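Local coordinates for protein MHC class I antigen (Anolis carolinensis, PDB 7CPO) that probably presents peptides at the cell surface to T cells as the heavy chain of a reptilian class I histocompatibility molecule, paired with beta2-microglobulin, at residues T184-R193 and H265-W276. Residues are numbered along the deposited sequence; the frame is centred on the assembly and turned at random.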
# COMPACT_ATOMS: atom_id res chain seq x y z
N THR A 184 19.23 -2.14 2.79
CA THR A 184 18.65 -2.65 4.03
C THR A 184 18.81 -1.58 5.09
O THR A 184 19.86 -0.93 5.17
CB THR A 184 19.29 -3.98 4.51
OG1 THR A 184 20.62 -3.72 4.98
CG2 THR A 184 19.37 -5.01 3.38
N GLU A 185 17.76 -1.38 5.88
CA GLU A 185 17.80 -0.48 7.03
C GLU A 185 17.52 -1.28 8.29
O GLU A 185 16.58 -2.08 8.32
CB GLU A 185 16.81 0.67 6.86
CG GLU A 185 17.08 1.52 5.63
CD GLU A 185 16.74 3.00 5.82
OE1 GLU A 185 17.07 3.56 6.89
OE2 GLU A 185 16.15 3.60 4.88
N VAL A 186 18.33 -1.07 9.32
CA VAL A 186 18.32 -1.93 10.52
C VAL A 186 17.09 -1.62 11.37
O VAL A 186 16.82 -0.44 11.65
CB VAL A 186 19.60 -1.74 11.33
CG1 VAL A 186 19.60 -2.67 12.53
CG2 VAL A 186 20.82 -2.00 10.45
N PRO A 187 16.30 -2.62 11.77
CA PRO A 187 15.22 -2.37 12.73
C PRO A 187 15.74 -1.76 14.02
O PRO A 187 16.86 -2.03 14.47
CB PRO A 187 14.64 -3.77 12.98
CG PRO A 187 15.11 -4.59 11.84
CD PRO A 187 16.42 -4.04 11.41
N GLU A 188 14.90 -0.92 14.61
CA GLU A 188 15.16 -0.23 15.87
C GLU A 188 14.11 -0.74 16.85
O GLU A 188 12.92 -0.41 16.72
CB GLU A 188 15.08 1.29 15.69
CG GLU A 188 15.96 1.84 14.55
CD GLU A 188 15.29 2.94 13.68
OE1 GLU A 188 14.38 3.65 14.16
OE2 GLU A 188 15.71 3.09 12.51
N VAL A 189 14.55 -1.56 17.81
CA VAL A 189 13.67 -2.32 18.71
C VAL A 189 13.70 -1.71 20.10
O VAL A 189 14.77 -1.61 20.72
CB VAL A 189 14.08 -3.80 18.78
CG1 VAL A 189 13.03 -4.60 19.56
CG2 VAL A 189 14.32 -4.36 17.40
N LYS A 190 12.54 -1.36 20.62
CA LYS A 190 12.42 -0.75 21.94
C LYS A 190 11.30 -1.44 22.69
O LYS A 190 10.19 -1.56 22.18
CB LYS A 190 12.17 0.76 21.80
CG LYS A 190 11.80 1.47 23.08
CD LYS A 190 12.82 2.55 23.36
CE LYS A 190 12.44 3.43 24.53
NZ LYS A 190 11.28 4.27 24.19
N VAL A 191 11.58 -1.90 23.90
CA VAL A 191 10.57 -2.54 24.75
C VAL A 191 10.15 -1.56 25.82
O VAL A 191 10.98 -1.03 26.55
CB VAL A 191 11.10 -3.84 25.40
CG1 VAL A 191 9.98 -4.51 26.18
CG2 VAL A 191 11.67 -4.79 24.36
N THR A 192 8.85 -1.32 25.93
CA THR A 192 8.28 -0.57 27.03
C THR A 192 7.33 -1.46 27.85
O THR A 192 7.01 -2.59 27.48
CB THR A 192 7.57 0.68 26.52
OG1 THR A 192 6.60 0.30 25.54
CG2 THR A 192 8.58 1.66 25.90
N ARG A 193 6.88 -0.91 28.97
CA ARG A 193 6.08 -1.61 29.97
C ARG A 193 4.99 -0.65 30.42
O ARG A 193 5.29 0.48 30.79
CB ARG A 193 6.96 -2.03 31.15
CG ARG A 193 6.24 -2.63 32.33
CD ARG A 193 7.15 -2.64 33.54
NE ARG A 193 7.30 -1.30 34.09
CZ ARG A 193 6.42 -0.74 34.92
NH1 ARG A 193 5.34 -1.41 35.31
NH2 ARG A 193 6.62 0.49 35.37
N HIS A 265 15.49 -10.17 10.79
CA HIS A 265 15.39 -9.26 9.65
C HIS A 265 16.70 -9.28 8.88
O HIS A 265 17.76 -9.54 9.45
CB HIS A 265 15.06 -7.85 10.13
CG HIS A 265 14.70 -6.90 9.03
ND1 HIS A 265 15.63 -6.12 8.38
CD2 HIS A 265 13.50 -6.58 8.48
CE1 HIS A 265 15.03 -5.37 7.48
NE2 HIS A 265 13.73 -5.63 7.52
N ASP A 266 16.61 -8.95 7.58
CA ASP A 266 17.82 -8.85 6.75
C ASP A 266 18.84 -7.86 7.31
O ASP A 266 20.05 -8.01 7.07
CB ASP A 266 17.45 -8.43 5.32
CG ASP A 266 16.75 -9.53 4.54
OD1 ASP A 266 16.53 -10.64 5.07
OD2 ASP A 266 16.43 -9.26 3.36
N GLY A 267 18.40 -6.84 8.04
CA GLY A 267 19.36 -5.92 8.63
C GLY A 267 20.12 -6.47 9.81
O GLY A 267 21.11 -5.86 10.23
N LEU A 268 19.68 -7.60 10.36
CA LEU A 268 20.29 -8.20 11.54
C LEU A 268 21.03 -9.45 11.11
O LEU A 268 20.39 -10.48 10.81
CB LEU A 268 19.23 -8.54 12.60
CG LEU A 268 18.23 -7.45 12.95
CD1 LEU A 268 17.19 -8.01 13.87
CD2 LEU A 268 18.91 -6.27 13.57
N PRO A 269 22.36 -9.43 11.03
CA PRO A 269 23.08 -10.69 10.77
C PRO A 269 22.75 -11.76 11.80
O PRO A 269 22.58 -12.93 11.44
CB PRO A 269 24.55 -10.26 10.78
CG PRO A 269 24.56 -8.96 11.59
CD PRO A 269 23.27 -8.29 11.26
N ASN A 270 22.62 -11.38 13.11
CA ASN A 270 22.06 -12.27 14.13
C ASN A 270 20.71 -11.75 14.60
O ASN A 270 20.51 -10.54 14.67
CB ASN A 270 22.98 -12.39 15.35
CG ASN A 270 24.44 -12.29 14.99
OD1 ASN A 270 25.00 -13.21 14.40
ND2 ASN A 270 25.07 -11.16 15.33
N PRO A 271 19.77 -12.62 14.95
CA PRO A 271 18.51 -12.13 15.53
C PRO A 271 18.79 -11.43 16.85
O PRO A 271 19.78 -11.71 17.53
CB PRO A 271 17.68 -13.40 15.72
CG PRO A 271 18.32 -14.44 14.83
CD PRO A 271 19.79 -14.09 14.83
N VAL A 272 17.92 -10.48 17.22
CA VAL A 272 18.02 -9.79 18.50
C VAL A 272 16.89 -10.26 19.41
O VAL A 272 15.81 -10.64 18.96
CB VAL A 272 17.99 -8.25 18.36
CG1 VAL A 272 19.09 -7.76 17.44
CG2 VAL A 272 16.63 -7.78 17.87
N ASP A 273 17.17 -10.24 20.72
CA ASP A 273 16.20 -10.58 21.76
C ASP A 273 16.25 -9.46 22.79
O ASP A 273 17.25 -9.32 23.51
CB ASP A 273 16.51 -11.92 22.41
CG ASP A 273 16.49 -13.07 21.44
OD1 ASP A 273 15.46 -13.77 21.37
OD2 ASP A 273 17.51 -13.26 20.75
N VAL A 274 15.18 -8.68 22.88
CA VAL A 274 15.14 -7.48 23.71
C VAL A 274 14.13 -7.68 24.84
O VAL A 274 12.98 -8.04 24.59
CB VAL A 274 14.82 -6.24 22.86
CG1 VAL A 274 15.18 -4.97 23.60
CG2 VAL A 274 15.60 -6.30 21.56
N ALA A 275 14.58 -7.44 26.07
CA ALA A 275 13.75 -7.48 27.27
C ALA A 275 13.50 -6.06 27.77
O ALA A 275 14.11 -5.09 27.32
CB ALA A 275 14.41 -8.31 28.37
N TRP A 276 12.60 -5.95 28.74
CA TRP A 276 12.33 -4.64 29.32
C TRP A 276 13.56 -4.10 30.09
O TRP A 276 14.34 -4.85 30.69
CB TRP A 276 11.12 -4.69 30.24
CG TRP A 276 10.85 -3.39 30.91
CD1 TRP A 276 10.34 -2.26 30.33
CD2 TRP A 276 11.10 -3.06 32.28
NE1 TRP A 276 10.24 -1.25 31.27
CE2 TRP A 276 10.71 -1.72 32.47
CE3 TRP A 276 11.62 -3.77 33.37
CZ2 TRP A 276 10.81 -1.08 33.70
CZ3 TRP A 276 11.73 -3.13 34.59
CH2 TRP A 276 11.32 -1.80 34.75
OXT TRP A 276 13.80 -2.89 30.10
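The membrane-proximal domain of a class I heavy chain is an immunoglobulin C1-type sandwich, and here one outermost strand of each of its two sheets, 188-193 and 272-274, face each other across one side of it. Their axes run 22° from parallel; at a closest approach of 8.2 Å the strands are too far apart for backbone pairing, and side chains fill the gap. Val-274 is shared between two valines: its CG2 meets CG1 of Val-189 at 3.7 Å, while its CG1 lies against CG2 of Val-191. In Val-191, CG1 stands anti to the backbone N (chi1 -176°), which carries this methyl to the backbone of Trp-276 and puts CG2 beside the carbonyl of Val-274. The C-terminal Trp-276 closes that end. CB of Arg-193 makes a CH-pi contact over a face of the indole, 3.7 Å from the centroid of the five-membered ring, and the arginine chain continues across the ring until Arg-193 NE is 3.5 Å from Trp-276 CZ2; the guanidinium stands steeply to it, its plane 80° from that of the indole. At the other end, CG of Pro-187 makes a CH-pi contact over the imidazole of His-265, 4.0 Å from its centroid. That ring is held from within its own type I turn, where Gly-267 N donates to His-265 ND1 (2.9 Å), and from outside by NE2 bonding to Pro-212 O. Asp-196 and Glu-201 form salt bridges with the Arg-193 guanidinium. Between the sheets Val-189 also reaches Cys-205 and Val-263, on strands 201-210 and 259-264, while Glu-188 forms a salt bridge with Arg-12, and Thr-192 a hydrogen bond with Gln-97, both of the beta2-microglobulin chain.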